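Local coordinates for protein C2 toxin component I (Clostridium botulinum, PDB 2J3X) that is the enzymatic component of the binary C2 toxin, an ADP-ribosyltransferase that modifies actin in the target cell, at residues E244-L249 against Y379-F384. The protein carries 2 engineered substitutions. Numbering follows the deposited sequence. Where two conformers were deposited one is given.
Sequences EQLGAL and YGFSGF
Phe381 reaches out of its loop and meets two leucines, Leu246 and Leu249, with the far end of its ring, a small example of how one aromatic side chain can join a loop to a helix without a hydrogen bond between residues 244-249 and 379-384. The leucines stand three residues apart, close to one helical turn, and each offers a single methyl. CD1 of Leu246 comes within 3.7 Å of CE2 of Phe381, while CD2 of Leu249 lies 3.7 Å from CZ of the same ring; both methyls approach obliquely. The directions of the side chains differ more than these equal distances suggest. Leu246 and Phe381 run past one another in opposite senses, whereas Leu249 lies roughly crosswise to the phenylalanine. Leu246 leaves the helix without pointing at the loop, and only the end of its side chain draws near: with CG anti to the backbone nitrogen (chi1 -177°), the second torsion then turns CD1 toward the ring.

Both segments belong to the second of two ADP-ribosyltransferase exoenzyme regions in the chain, where helix 243-254 packs against the loop joining strands 375-377 and 389-392. That loop turns sharply just past the contact: Phe381 opens a type II beta turn ending at Phe384, closed by a hydrogen bond of 3.2 Å from Phe384 N to Phe381 O. Gly383 takes the third position of the turn with phi 95° and psi -2°, backbone angles that suit glycine. At the edge of the Phe381 ring, in its plane, sits the backbone N of Tyr379. The ring also touches Glu250 and Leu253 further along the helix, and Ile238 in the loop before it, while Leu249 rests in addition on Tyr237.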
# COMPACT_ATOMS: atom_id res chain seq x y z
N GLU A 244 28.88 -9.59 23.12
CA GLU A 244 29.47 -9.76 21.81
C GLU A 244 28.47 -9.45 20.70
O GLU A 244 28.83 -8.83 19.70
CB GLU A 244 30.03 -11.16 21.65
CG GLU A 244 31.23 -11.44 22.54
CD GLU A 244 31.81 -12.79 22.27
OE1 GLU A 244 31.01 -13.73 22.17
OE2 GLU A 244 33.06 -12.92 22.15
N GLN A 245 27.22 -9.82 20.90
CA GLN A 245 26.16 -9.49 19.93
C GLN A 245 25.98 -7.99 19.79
O GLN A 245 25.95 -7.46 18.69
CB GLN A 245 24.85 -10.15 20.34
CG GLN A 245 24.69 -11.58 19.83
CD GLN A 245 23.53 -12.29 20.51
OE1 GLN A 245 23.07 -11.88 21.59
NE2 GLN A 245 23.03 -13.35 19.87
N LEU A 246 25.84 -7.32 20.92
CA LEU A 246 25.77 -5.86 20.96
C LEU A 246 26.95 -5.19 20.26
O LEU A 246 26.74 -4.29 19.43
CB LEU A 246 25.65 -5.37 22.41
CG LEU A 246 25.48 -3.85 22.54
CD1 LEU A 246 24.22 -3.26 21.84
CD2 LEU A 246 25.61 -3.41 24.03
N GLY A 247 28.17 -5.63 20.56
CA GLY A 247 29.35 -5.00 19.94
C GLY A 247 29.36 -5.18 18.44
O GLY A 247 29.66 -4.26 17.71
N ALA A 248 28.99 -6.36 17.99
CA ALA A 248 28.97 -6.64 16.55
C ALA A 248 27.90 -5.80 15.85
O ALA A 248 28.17 -5.16 14.82
CB ALA A 248 28.78 -8.15 16.30
N LEU A 249 26.70 -5.72 16.45
CA LEU A 249 25.65 -4.87 15.88
C LEU A 249 26.02 -3.36 15.88
O LEU A 249 25.84 -2.67 14.89
CB LEU A 249 24.32 -5.17 16.61
CG LEU A 249 23.12 -4.42 16.06
CD1 LEU A 249 22.91 -4.55 14.52
CD2 LEU A 249 21.84 -4.98 16.85
N TYR A 379 16.26 0.18 18.23
CA TYR A 379 15.74 1.00 19.34
C TYR A 379 16.71 0.85 20.50
O TYR A 379 17.12 -0.26 20.80
CB TYR A 379 14.33 0.53 19.76
CG TYR A 379 13.72 1.47 20.79
CD1 TYR A 379 13.08 2.62 20.40
CD2 TYR A 379 13.82 1.21 22.18
CE1 TYR A 379 12.57 3.54 21.33
CE2 TYR A 379 13.29 2.13 23.13
CZ TYR A 379 12.67 3.29 22.69
OH TYR A 379 12.14 4.21 23.59
N GLY A 380 17.07 1.98 21.12
CA GLY A 380 17.97 1.89 22.30
C GLY A 380 19.41 2.24 21.92
O GLY A 380 20.30 2.27 22.79
N PHE A 381 19.62 2.52 20.64
CA PHE A 381 20.97 2.78 20.10
C PHE A 381 21.23 4.29 19.89
O PHE A 381 20.48 4.97 19.17
CB PHE A 381 21.12 2.05 18.76
CG PHE A 381 21.11 0.57 18.88
CD1 PHE A 381 19.91 -0.14 18.86
CD2 PHE A 381 22.31 -0.14 19.06
CE1 PHE A 381 19.90 -1.57 18.99
CE2 PHE A 381 22.30 -1.52 19.19
CZ PHE A 381 21.10 -2.23 19.15
N SER A 382 22.28 4.81 20.55
CA SER A 382 22.65 6.25 20.39
C SER A 382 22.81 6.61 18.91
O SER A 382 23.42 5.86 18.15
CB SER A 382 24.00 6.51 21.12
OG SER A 382 23.95 6.03 22.44
N GLY A 383 22.21 7.70 18.49
CA GLY A 383 22.42 8.21 17.14
C GLY A 383 21.36 7.76 16.14
O GLY A 383 21.40 8.14 14.99
N PHE A 384 20.42 6.95 16.62
CA PHE A 384 19.37 6.31 15.78
C PHE A 384 17.94 6.63 16.13
O PHE A 384 17.04 5.99 15.57
CB PHE A 384 19.55 4.79 15.78
CG PHE A 384 20.55 4.38 14.81
CD1 PHE A 384 21.91 4.43 15.13
CD2 PHE A 384 20.17 4.04 13.53
CE1 PHE A 384 22.87 4.12 14.20
CE2 PHE A 384 21.15 3.70 12.59
CZ PHE A 384 22.50 3.76 12.94